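Local coordinates for protein decapping nuclease RAI1 (Candida albicans, PDB 5BUD) that removes NAD caps and acts on other 5' ends of RNA using divalent metal ions, and binds RAT1 to stabilise it and stimulate its exoribonuclease activity, at residues D230-P233 / K238-N241; L207-T212 / K218-G223; A27-I30 / Y34-D37; S51-G56 / K292-F297; Q131-S136 / E385-L390. All blocks are in the same frame, centred on the assembly; numbering follows the deposited sequence.

Interaction 1 (D230-P233 / K238-N241); sequences DYLP and KKLN
P233 O is the polar atom most closely approached in this contact, and what meets it is the aliphatic chain of K239. The nearest carbon is K239 CE, 3.4 Å from P233 O, while K239 CG, at 3.6 Å from the same oxygen, shows that the chain runs alongside the carbonyl instead of ending on it. With chi2 to chi4 all near 180°, the lysine is extended beyond CG, which carries its ammonium past the proline; K239 NZ makes a weak hydrogen bond to Q236. On the ring side the roles are exchanged: P233 CG lies 3.6 Å from K238 O, and it also meets K238 CB at 3.9 Å. The K238 chain then bends at chi2 and leads away. L232 adds a looser touch, its CD1 reaching K239 CB at 4.2 Å. The segments share no hydrogen bond, so van der Waals contact joins them. Within the first segment, D230 OD1 receives Y231 N at 2.7 Å from above the carboxylate plane, and H242 is a second partner of that oxygen. Both segments belong to the loop between strands 217-228 and 243-250, which carry manganese ligands of the PD-(D/E)XK nuclease core. L240 turns away from the contact and packs on E22 of strand 21-28 and on S208 of strand 205-214.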
# COMPACT_ATOMS: atom_id res chain seq x y z
N ASP A 230 7.72 -15.85 -10.27
CA ASP A 230 8.54 -16.78 -11.06
C ASP A 230 9.76 -16.05 -11.67
O ASP A 230 10.91 -16.40 -11.39
CB ASP A 230 7.68 -17.39 -12.16
CG ASP A 230 6.69 -16.40 -12.74
OD1 ASP A 230 6.80 -15.18 -12.39
OD2 ASP A 230 5.82 -16.82 -13.54
N TYR A 231 9.49 -15.05 -12.50
CA TYR A 231 10.55 -14.24 -13.14
C TYR A 231 9.98 -12.87 -13.43
O TYR A 231 8.74 -12.72 -13.55
CB TYR A 231 11.03 -14.89 -14.45
CG TYR A 231 9.89 -15.14 -15.40
CD1 TYR A 231 9.50 -14.19 -16.32
CD2 TYR A 231 9.20 -16.33 -15.35
CE1 TYR A 231 8.44 -14.40 -17.15
CE2 TYR A 231 8.16 -16.57 -16.20
CZ TYR A 231 7.77 -15.60 -17.08
OH TYR A 231 6.70 -15.84 -17.89
N LEU A 232 10.87 -11.89 -13.56
CA LEU A 232 10.48 -10.54 -13.96
C LEU A 232 10.63 -10.41 -15.46
O LEU A 232 11.74 -10.46 -15.96
CB LEU A 232 11.36 -9.51 -13.26
CG LEU A 232 11.00 -8.04 -13.46
CD1 LEU A 232 9.70 -7.70 -12.73
CD2 LEU A 232 12.12 -7.13 -12.98
N PRO A 233 9.53 -10.25 -16.20
CA PRO A 233 9.72 -10.12 -17.66
C PRO A 233 10.39 -8.83 -18.06
O PRO A 233 10.30 -7.82 -17.35
CB PRO A 233 8.29 -10.13 -18.21
CG PRO A 233 7.40 -9.91 -17.04
CD PRO A 233 8.11 -10.42 -15.84
N LYS A 238 4.20 -6.11 -19.06
CA LYS A 238 3.89 -7.37 -18.40
C LYS A 238 4.46 -7.51 -17.03
O LYS A 238 4.19 -8.52 -16.39
CB LYS A 238 4.42 -8.57 -19.20
CG LYS A 238 4.02 -8.57 -20.66
CD LYS A 238 2.53 -8.72 -20.81
CE LYS A 238 2.23 -9.13 -22.23
NZ LYS A 238 0.80 -9.48 -22.37
N LYS A 239 5.30 -6.56 -16.56
CA LYS A 239 5.96 -6.71 -15.27
C LYS A 239 4.98 -6.89 -14.09
O LYS A 239 5.17 -7.78 -13.23
CB LYS A 239 6.95 -5.55 -15.00
CG LYS A 239 7.97 -5.36 -16.14
CD LYS A 239 9.11 -4.42 -15.77
CE LYS A 239 10.24 -4.49 -16.80
NZ LYS A 239 11.38 -3.60 -16.43
N LEU A 240 3.93 -6.07 -14.05
CA LEU A 240 2.97 -6.09 -12.92
C LEU A 240 2.31 -7.45 -12.76
O LEU A 240 2.06 -7.89 -11.64
CB LEU A 240 1.90 -5.02 -13.05
CG LEU A 240 2.38 -3.60 -12.90
CD1 LEU A 240 1.20 -2.63 -13.04
CD2 LEU A 240 3.09 -3.41 -11.58
N ASN A 241 2.13 -8.14 -13.89
CA ASN A 241 1.53 -9.45 -13.93
C ASN A 241 2.28 -10.54 -13.15
O ASN A 241 1.69 -11.57 -12.87
CB ASN A 241 1.32 -9.90 -15.39
CG ASN A 241 0.18 -9.16 -16.08
OD1 ASN A 241 -0.63 -8.52 -15.44
ND2 ASN A 241 0.11 -9.25 -17.41

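Interaction 2 (L207-T212 / K218-G223); sequences LSVIRT and KLVLAG
Six backbone hydrogen bonds tie 207-212 to 218-223, forming the beta hairpin of strands 205-214 and 217-228. The short segments run antiparallel at 164°, their axes 4.7 Å apart. S208/G223, I210/L221 and T212/L219 are the hydrogen-bonded pairs; V209/A222 and R211/V220 are the non-hydrogen-bonded ones. Bond lengths barely vary, the shortest being T212 N to L219 O at 2.8 Å. The second layer is CA-H...O contact, the closest being V220 CA to I210 O at 3.1 Å.

Side chains divide between two faces. On the face of V209, R211, V220 and A222, V209 CG2 rests on A222 CB at 4.0 Å. On the other, I210 places CG1 between its backbone N and carbonyl carbon (chi1 65°), and that branch meets L221 CB at 4.0 Å. Polar ends are held from outside: S208 OG bonds to E22, and the R211 guanidinium to S97, while K218 CG lies over one face of that guanidinium. Strand 21-28 pairs with 207-212, and helix 255-275 sends M275 and L274 against the I210 and L221 face. Just beyond G223 come E224 and D226, manganese ligands in this crystal, so the hairpin leads directly into the metal site. The tightest carbon pair is V209 CG1 to V220 CG1, at 3.5 Å, closer than usual van der Waals contact.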
# COMPACT_ATOMS: atom_id res chain seq x y z
N LEU A 207 10.06 -0.82 -4.58
CA LEU A 207 8.91 -0.01 -4.90
C LEU A 207 8.67 0.12 -6.38
O LEU A 207 9.56 0.51 -7.15
CB LEU A 207 9.02 1.38 -4.26
CG LEU A 207 9.15 1.32 -2.73
CD1 LEU A 207 10.60 1.48 -2.35
CD2 LEU A 207 8.30 2.39 -2.07
N SER A 208 7.43 -0.17 -6.77
CA SER A 208 6.96 0.01 -8.11
C SER A 208 6.20 1.32 -8.17
O SER A 208 5.41 1.65 -7.28
CB SER A 208 6.02 -1.13 -8.48
OG SER A 208 5.63 -1.10 -9.83
N VAL A 209 6.42 2.05 -9.25
CA VAL A 209 5.62 3.20 -9.59
C VAL A 209 4.87 2.87 -10.86
O VAL A 209 5.47 2.57 -11.90
CB VAL A 209 6.47 4.46 -9.78
CG1 VAL A 209 5.60 5.63 -10.18
CG2 VAL A 209 7.15 4.79 -8.47
N ILE A 210 3.54 2.95 -10.76
CA ILE A 210 2.67 2.54 -11.85
C ILE A 210 1.78 3.69 -12.28
O ILE A 210 1.51 4.60 -11.50
CB ILE A 210 1.78 1.34 -11.44
CG1 ILE A 210 0.80 1.71 -10.33
CG2 ILE A 210 2.64 0.18 -10.95
CD1 ILE A 210 -0.51 1.01 -10.48
N ARG A 211 1.36 3.64 -13.54
CA ARG A 211 0.34 4.50 -14.08
C ARG A 211 -0.94 3.64 -14.22
O ARG A 211 -0.87 2.53 -14.70
CB ARG A 211 0.78 5.01 -15.44
CG ARG A 211 -0.04 6.14 -16.05
CD ARG A 211 0.70 6.73 -17.25
NE ARG A 211 -0.00 7.85 -17.90
CZ ARG A 211 -0.97 7.73 -18.81
NH1 ARG A 211 -1.40 6.53 -19.20
NH2 ARG A 211 -1.51 8.81 -19.36
N THR A 212 -2.08 4.17 -13.80
CA THR A 212 -3.38 3.49 -13.95
C THR A 212 -4.45 4.58 -14.15
O THR A 212 -4.13 5.76 -14.32
CB THR A 212 -3.69 2.58 -12.73
OG1 THR A 212 -4.82 1.71 -12.97
CG2 THR A 212 -3.91 3.43 -11.47
N LYS A 218 -6.38 9.97 -14.65
CA LYS A 218 -5.12 9.23 -14.64
C LYS A 218 -4.43 9.36 -13.30
O LYS A 218 -4.33 10.46 -12.74
CB LYS A 218 -4.20 9.73 -15.76
CG LYS A 218 -4.66 9.37 -17.17
CD LYS A 218 -5.15 7.93 -17.27
CE LYS A 218 -5.65 7.55 -18.67
NZ LYS A 218 -7.09 7.89 -18.83
N LEU A 219 -3.95 8.22 -12.78
CA LEU A 219 -3.23 8.20 -11.50
C LEU A 219 -1.92 7.48 -11.61
O LEU A 219 -1.86 6.44 -12.23
CB LEU A 219 -4.04 7.52 -10.42
CG LEU A 219 -5.40 8.15 -10.13
CD1 LEU A 219 -6.46 7.33 -10.84
CD2 LEU A 219 -5.64 8.19 -8.62
N VAL A 220 -0.90 8.04 -10.96
CA VAL A 220 0.37 7.37 -10.76
C VAL A 220 0.46 7.01 -9.28
O VAL A 220 0.27 7.88 -8.43
CB VAL A 220 1.52 8.29 -11.20
CG1 VAL A 220 2.88 7.75 -10.76
CG2 VAL A 220 1.44 8.46 -12.71
N LEU A 221 0.72 5.74 -8.97
CA LEU A 221 0.77 5.26 -7.58
C LEU A 221 2.11 4.61 -7.34
O LEU A 221 2.55 3.79 -8.15
CB LEU A 221 -0.28 4.18 -7.31
CG LEU A 221 -1.73 4.53 -7.62
CD1 LEU A 221 -2.62 3.34 -7.35
CD2 LEU A 221 -2.20 5.74 -6.83
N ALA A 222 2.72 4.94 -6.19
CA ALA A 222 3.93 4.26 -5.75
C ALA A 222 3.54 3.25 -4.68
O ALA A 222 2.82 3.58 -3.76
CB ALA A 222 4.95 5.27 -5.20
N GLY A 223 4.01 2.01 -4.80
CA GLY A 223 3.72 1.01 -3.81
C GLY A 223 4.80 -0.02 -3.70
O GLY A 223 5.46 -0.38 -4.67

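Interaction 3 (A27-I30 / Y34-D37); sequences ARDI and YVYD
Two backbone hydrogen bonds join A27 and V35. A27 N reaches V35 O at 3.1 Å, and V35 N returns to A27 O at 2.9 Å. The same A27 O also takes a CA-H...O contact from Y34 CA at 3.2 Å.

Across the non-hydrogen-bonded pair R28/Y34 the chief contact is CH-pi: R28 CG stands over the centre of the Y34 ring, 12° off its normal. CG is put there by lying anti to the backbone N (chi1 -160°), and the bend at chi3 then carries the guanidinium past the hydroxyl, its plane 63° from the ring's.

One water bridges the polar ends, accepting from R28 NH1 and pairing with Y34 OH, each at 2.9 Å. Y203 O and N74 hold the guanidinium further.

On the opposite face the contact is apolar, with A27 CB 4.2 Å from V35 CB. Just past the strand, D29 CB also touches V35 CG2.

D29 OD1 accepts from D31 N, an Asx turn, and from K33 N, closing the connection of a beta hairpin between strands 21-28 and 34-35, whose R28 side chain comes within about 8 Å of a manganese ion.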
# COMPACT_ATOMS: atom_id res chain seq x y z
N ALA A 27 14.15 1.43 -4.91
CA ALA A 27 14.28 0.53 -3.80
C ALA A 27 14.77 1.27 -2.57
O ALA A 27 15.25 2.41 -2.67
CB ALA A 27 15.25 -0.59 -4.18
N ARG A 28 14.62 0.63 -1.41
CA ARG A 28 15.25 1.08 -0.18
C ARG A 28 16.17 -0.02 0.31
O ARG A 28 15.76 -1.18 0.38
CB ARG A 28 14.22 1.39 0.88
CG ARG A 28 14.75 2.29 1.98
CD ARG A 28 13.61 2.79 2.84
NE ARG A 28 13.05 1.70 3.63
CZ ARG A 28 12.04 1.82 4.47
NH1 ARG A 28 11.48 3.00 4.67
NH2 ARG A 28 11.60 0.76 5.13
N ASP A 29 17.43 0.32 0.63
CA ASP A 29 18.39 -0.70 1.07
C ASP A 29 18.28 -0.98 2.55
O ASP A 29 17.48 -0.37 3.26
CB ASP A 29 19.83 -0.39 0.59
CG ASP A 29 20.52 0.75 1.35
OD1 ASP A 29 20.11 1.12 2.47
OD2 ASP A 29 21.52 1.26 0.79
N ILE A 30 19.10 -1.90 3.03
CA ILE A 30 19.01 -2.38 4.42
C ILE A 30 19.36 -1.31 5.49
O ILE A 30 19.04 -1.47 6.69
CB ILE A 30 19.85 -3.66 4.58
CG1 ILE A 30 19.49 -4.38 5.88
CG2 ILE A 30 21.35 -3.36 4.47
CD1 ILE A 30 20.01 -5.80 5.96
N TYR A 34 17.67 5.12 -0.18
CA TYR A 34 17.03 4.80 -1.45
C TYR A 34 18.04 4.58 -2.57
O TYR A 34 19.13 5.17 -2.59
CB TYR A 34 16.01 5.88 -1.83
CG TYR A 34 14.86 5.86 -0.87
CD1 TYR A 34 13.74 5.09 -1.13
CD2 TYR A 34 14.92 6.56 0.33
CE1 TYR A 34 12.69 5.04 -0.23
CE2 TYR A 34 13.88 6.52 1.23
CZ TYR A 34 12.76 5.75 0.95
OH TYR A 34 11.71 5.69 1.83
N VAL A 35 17.65 3.72 -3.51
CA VAL A 35 18.50 3.24 -4.58
C VAL A 35 17.74 3.42 -5.89
O VAL A 35 16.60 3.00 -5.98
CB VAL A 35 18.75 1.74 -4.41
CG1 VAL A 35 19.45 1.16 -5.63
CG2 VAL A 35 19.53 1.48 -3.12
N TYR A 36 18.36 4.03 -6.90
CA TYR A 36 17.62 4.39 -8.12
C TYR A 36 18.11 3.70 -9.38
O TYR A 36 17.37 3.60 -10.37
CB TYR A 36 17.58 5.92 -8.30
CG TYR A 36 17.12 6.67 -7.05
CD1 TYR A 36 18.04 7.16 -6.12
CD2 TYR A 36 15.77 6.90 -6.82
CE1 TYR A 36 17.61 7.84 -4.98
CE2 TYR A 36 15.34 7.55 -5.69
CZ TYR A 36 16.25 8.02 -4.77
OH TYR A 36 15.76 8.68 -3.65
N ASP A 37 19.33 3.17 -9.33
CA ASP A 37 19.92 2.43 -10.46
C ASP A 37 19.81 0.93 -10.19
O ASP A 37 19.91 0.48 -9.05
CB ASP A 37 21.39 2.82 -10.62
CG ASP A 37 21.57 4.30 -10.92
OD1 ASP A 37 21.31 4.72 -12.07
OD2 ASP A 37 21.97 5.04 -10.00
O HOH W 1 12.46 5.71 4.65

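Interaction 4 (S51-G56 / K292-F297); sequences STIDTG and KNVELF
I53 and V294 meet because their first torsions aim one branch of each at the other. In I53, chi1 of -70° lays CG1 beside the backbone N and leaves CG2 anti to it; chi2 of 158° then stretches CD1 outward from the helix. In V294, chi1 of 172° puts CG2 beside the backbone N, on the side from which the isoleucine comes. The outcome is a contact of methyl ends, I53 CD1 to V294 CG2 at 3.6 Å, with the two side chains crossing at about a right angle. I53 CG1 follows behind, 4.1 Å from V294 CG2. The other branch of the isoleucine works on the backbone instead: I53 CG2 lies 3.8 Å from K292 O and 4.2 Å from N293 CA. One side chain of the helix therefore spans three successive strand residues.

Polar linkage between the segments is indirect. A water donates to K292 O at 3.1 Å and weakly to I53 O, which also accepts G56 N at 3.2 Å as the chain leaves helical geometry with positive phi at G56. L48 packs against both I53 and V294, extending the apolar patch. The whole contact is small, burying 125 Å², and lies near the surface, where helix 50-54 leans on strand 291-298. That strand pairs antiparallel with 279-285, and K292 and N293 both face F284 there, the arrangement of a classic beta bulge.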
# COMPACT_ATOMS: atom_id res chain seq x y z
N SER A 51 7.16 -29.22 1.30
CA SER A 51 8.02 -29.99 2.17
C SER A 51 8.55 -29.12 3.29
O SER A 51 8.61 -29.56 4.45
CB SER A 51 9.17 -30.64 1.37
OG SER A 51 10.00 -29.69 0.72
N THR A 52 8.92 -27.89 2.95
CA THR A 52 9.35 -26.92 3.96
C THR A 52 8.20 -26.56 4.88
O THR A 52 8.36 -26.48 6.10
CB THR A 52 9.90 -25.64 3.30
OG1 THR A 52 10.61 -25.99 2.11
CG2 THR A 52 10.83 -24.92 4.24
N ILE A 53 7.02 -26.33 4.31
CA ILE A 53 5.85 -25.99 5.11
C ILE A 53 5.54 -27.11 6.10
O ILE A 53 5.13 -26.86 7.24
CB ILE A 53 4.62 -25.68 4.21
CG1 ILE A 53 4.84 -24.35 3.48
CG2 ILE A 53 3.34 -25.56 5.05
CD1 ILE A 53 4.02 -24.17 2.23
N ASP A 54 5.77 -28.35 5.68
CA ASP A 54 5.51 -29.51 6.52
C ASP A 54 6.37 -29.57 7.76
O ASP A 54 5.95 -30.15 8.74
CB ASP A 54 5.63 -30.80 5.71
CG ASP A 54 4.39 -31.06 4.86
OD1 ASP A 54 3.46 -30.23 4.92
OD2 ASP A 54 4.35 -32.08 4.14
N THR A 55 7.55 -28.94 7.73
CA THR A 55 8.42 -28.92 8.91
C THR A 55 7.87 -28.13 10.10
O THR A 55 8.34 -28.29 11.22
CB THR A 55 9.82 -28.36 8.58
OG1 THR A 55 9.71 -27.02 8.10
CG2 THR A 55 10.54 -29.23 7.55
N GLY A 56 6.88 -27.27 9.87
CA GLY A 56 6.28 -26.50 10.96
C GLY A 56 7.11 -25.28 11.35
O GLY A 56 7.54 -25.15 12.50
N LYS A 292 1.12 -23.20 9.30
CA LYS A 292 0.38 -24.46 9.13
C LYS A 292 0.10 -24.75 7.67
O LYS A 292 0.24 -25.87 7.22
CB LYS A 292 -0.94 -24.38 9.87
CG LYS A 292 -0.80 -24.08 11.36
CD LYS A 292 0.05 -25.12 12.08
CE LYS A 292 -0.57 -26.51 12.02
NZ LYS A 292 0.43 -27.53 12.43
N ASN A 293 -0.32 -23.74 6.93
CA ASN A 293 -0.52 -23.89 5.49
C ASN A 293 -0.48 -22.54 4.75
O ASN A 293 -0.62 -21.47 5.35
CB ASN A 293 -1.85 -24.62 5.21
CG ASN A 293 -3.05 -23.83 5.65
OD1 ASN A 293 -3.28 -23.63 6.82
ND2 ASN A 293 -3.84 -23.36 4.69
N VAL A 294 -0.29 -22.63 3.43
CA VAL A 294 -0.19 -21.47 2.58
C VAL A 294 -1.22 -21.58 1.47
O VAL A 294 -1.40 -22.65 0.91
CB VAL A 294 1.22 -21.37 1.99
CG1 VAL A 294 1.30 -20.29 0.94
CG2 VAL A 294 2.22 -21.17 3.12
N GLU A 295 -1.89 -20.48 1.16
CA GLU A 295 -2.89 -20.46 0.10
C GLU A 295 -2.77 -19.24 -0.81
O GLU A 295 -2.71 -18.08 -0.33
CB GLU A 295 -4.29 -20.49 0.74
CG GLU A 295 -5.41 -20.66 -0.27
CD GLU A 295 -6.79 -20.77 0.36
OE1 GLU A 295 -6.91 -20.89 1.59
OE2 GLU A 295 -7.77 -20.69 -0.41
N LEU A 296 -2.74 -19.51 -2.11
CA LEU A 296 -2.77 -18.51 -3.17
C LEU A 296 -4.18 -18.11 -3.59
O LEU A 296 -5.01 -18.96 -3.85
CB LEU A 296 -2.06 -19.06 -4.40
CG LEU A 296 -2.07 -18.27 -5.70
CD1 LEU A 296 -1.46 -16.91 -5.55
CD2 LEU A 296 -1.31 -19.08 -6.75
N PHE A 297 -4.43 -16.81 -3.65
CA PHE A 297 -5.64 -16.27 -4.23
C PHE A 297 -5.28 -15.45 -5.44
O PHE A 297 -4.29 -14.70 -5.44
CB PHE A 297 -6.36 -15.35 -3.24
CG PHE A 297 -6.83 -16.06 -2.00
CD1 PHE A 297 -8.12 -16.56 -1.93
CD2 PHE A 297 -5.98 -16.24 -0.93
CE1 PHE A 297 -8.57 -17.21 -0.78
CE2 PHE A 297 -6.39 -16.93 0.21
CZ PHE A 297 -7.71 -17.40 0.29
O HOH W 2 2.10 -28.04 8.43

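Interaction 5 (Q131-S136 / E385-L390); sequences QLFIKS and EWRQSL
Q131 and R387 join strand 131-136 to the C-terminal helix 381-389 through a two-nitrogen, end-on arginine grip in which both nitrogens donate to a single amide oxygen. R387 NH2 reaches Q131 OE1 at 2.9 Å and R387 NH1 reaches it at 3.0 Å. Q131 OE1 lies only 6° out of the guanidinium plane, so the fork is flat on the arginine side. On the amide side it is not: the planes are 58° apart, NH2 is slightly tilted from the carbonyl plane and NH1 sits well above it. R387 gets there by bending at chi2 (-67°), while Q131 is extended beyond CG. Both residues are buried, and their remaining polar atoms have partners: Q131 NE2 donates to S98 O and I96 O, whereas R387 forms salt bridges through NH1 with D129 and through NE with E89. These two carboxylates probably help offset the cost of burying the charge and fix the rotation of the guanidinium.

Away from this tight centre the contact thins quickly. F133 meets the arginine at its ring edge, CZ 4.5 Å from R387 NH2, while its ring packs mainly on F383 and helix 78-92; only 92 Å² is buried in all. The strand's backbone stays far off, the nearest CA pair, Q131 and R387, being 11.3 Å apart. Beyond R387 the end of the helix is exposed. W386 takes no part in the strand contact: its NE1 bonds to E89, and L390 CG stands 3.9 Å above one face of the W386 ring, toward the rim.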
# COMPACT_ATOMS: atom_id res chain seq x y z
N GLN A 131 -0.62 19.01 -12.04
CA GLN A 131 -0.91 17.75 -11.35
C GLN A 131 -1.20 17.96 -9.87
O GLN A 131 -0.80 18.95 -9.30
CB GLN A 131 0.26 16.78 -11.50
CG GLN A 131 0.59 16.58 -12.96
CD GLN A 131 1.74 15.65 -13.22
OE1 GLN A 131 2.83 15.81 -12.66
NE2 GLN A 131 1.53 14.71 -14.12
N LEU A 132 -1.87 16.98 -9.29
CA LEU A 132 -2.16 16.93 -7.86
C LEU A 132 -1.25 15.93 -7.18
O LEU A 132 -1.26 14.74 -7.50
CB LEU A 132 -3.58 16.47 -7.62
CG LEU A 132 -4.71 17.34 -8.10
CD1 LEU A 132 -5.97 16.73 -7.56
CD2 LEU A 132 -4.57 18.78 -7.64
N PHE A 133 -0.45 16.44 -6.26
CA PHE A 133 0.42 15.65 -5.45
C PHE A 133 -0.29 15.42 -4.10
O PHE A 133 -0.68 16.39 -3.42
CB PHE A 133 1.77 16.36 -5.28
CG PHE A 133 2.54 16.44 -6.56
CD1 PHE A 133 3.41 15.42 -6.93
CD2 PHE A 133 2.35 17.51 -7.45
CE1 PHE A 133 4.10 15.48 -8.13
CE2 PHE A 133 3.04 17.56 -8.65
CZ PHE A 133 3.92 16.55 -8.99
N ILE A 134 -0.47 14.14 -3.73
CA ILE A 134 -1.25 13.80 -2.56
C ILE A 134 -0.43 12.96 -1.59
O ILE A 134 0.17 11.96 -1.97
CB ILE A 134 -2.59 13.10 -2.95
CG1 ILE A 134 -3.44 13.97 -3.87
CG2 ILE A 134 -3.43 12.81 -1.72
CD1 ILE A 134 -4.75 13.32 -4.32
N LYS A 135 -0.35 13.43 -0.34
CA LYS A 135 0.36 12.74 0.69
C LYS A 135 -0.44 12.77 1.96
O LYS A 135 -1.41 13.54 2.10
CB LYS A 135 1.77 13.34 0.96
CG LYS A 135 1.78 14.53 1.91
CD LYS A 135 3.18 15.12 2.11
CE LYS A 135 4.09 14.24 2.93
NZ LYS A 135 3.77 14.36 4.35
N SER A 136 -0.05 11.90 2.87
CA SER A 136 -0.74 11.79 4.12
C SER A 136 -0.24 12.86 5.07
O SER A 136 0.91 13.33 4.96
CB SER A 136 -0.49 10.40 4.73
OG SER A 136 -1.27 10.26 5.92
N GLU A 385 12.51 22.65 -9.87
CA GLU A 385 13.46 23.13 -10.89
C GLU A 385 13.42 22.24 -12.11
O GLU A 385 13.35 22.73 -13.24
CB GLU A 385 14.89 23.16 -10.37
CG GLU A 385 15.85 23.78 -11.36
CD GLU A 385 17.29 23.78 -10.90
OE1 GLU A 385 17.55 23.88 -9.69
OE2 GLU A 385 18.16 23.71 -11.78
N TRP A 386 13.49 20.92 -11.90
CA TRP A 386 13.37 20.00 -13.02
C TRP A 386 12.12 20.31 -13.85
O TRP A 386 12.20 20.45 -15.06
CB TRP A 386 13.37 18.53 -12.58
CG TRP A 386 12.79 17.62 -13.64
CD1 TRP A 386 11.61 16.91 -13.57
CD2 TRP A 386 13.33 17.35 -14.94
NE1 TRP A 386 11.39 16.23 -14.75
CE2 TRP A 386 12.43 16.47 -15.61
CE3 TRP A 386 14.49 17.76 -15.62
CZ2 TRP A 386 12.66 15.99 -16.89
CZ3 TRP A 386 14.71 17.30 -16.92
CH2 TRP A 386 13.80 16.42 -17.54
N ARG A 387 10.96 20.42 -13.20
CA ARG A 387 9.72 20.63 -13.97
C ARG A 387 9.63 22.01 -14.68
O ARG A 387 9.09 22.12 -15.81
CB ARG A 387 8.48 20.41 -13.10
CG ARG A 387 8.24 18.95 -12.71
CD ARG A 387 7.89 18.10 -13.93
NE ARG A 387 7.33 16.80 -13.57
CZ ARG A 387 6.06 16.58 -13.24
NH1 ARG A 387 5.19 17.57 -13.19
NH2 ARG A 387 5.66 15.34 -12.92
N GLN A 388 10.16 23.04 -14.03
CA GLN A 388 10.23 24.38 -14.63
C GLN A 388 11.12 24.37 -15.86
O GLN A 388 10.84 25.08 -16.82
CB GLN A 388 10.75 25.41 -13.63
CG GLN A 388 9.76 25.74 -12.52
CD GLN A 388 10.44 26.24 -11.26
OE1 GLN A 388 11.67 26.35 -11.18
NE2 GLN A 388 9.64 26.51 -10.24
N SER A 389 12.16 23.54 -15.84
CA SER A 389 13.11 23.42 -16.96
C SER A 389 12.53 22.84 -18.26
O SER A 389 13.07 23.10 -19.33
CB SER A 389 14.32 22.57 -16.56
OG SER A 389 14.08 21.19 -16.74
N LEU A 390 11.46 22.05 -18.16
CA LEU A 390 10.81 21.49 -19.36
C LEU A 390 9.95 22.52 -20.09
O LEU A 390 9.55 22.31 -21.23
CB LEU A 390 9.94 20.27 -19.01
CG LEU A 390 10.66 19.01 -18.50
CD1 LEU A 390 9.68 17.91 -18.11
CD2 LEU A 390 11.63 18.51 -19.57

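How the interactions relate
Interaction 2 is the buried centre of the set, a hairpin held by regular backbone bonds. Interaction 3 extends the same sheet, since strand 21-28 pairs with 205-214, and L207 CD1 packs 4.1 Å from A27 CA; its chemistry mixes backbone bonds with an aromatic face and water. Interaction 1 touches interaction 2 from another side, L240 CD2 lying 3.7 Å from I210 CG2, but joins its own segments by packing alone. Interactions 4 and 5 each bring a helix against a strand, on opposite sides of the chain's centre, about 45 Å apart between centres: interaction 4 is mainly apolar and near the surface, interaction 5 buried and polar, an arginine bonded to an amide.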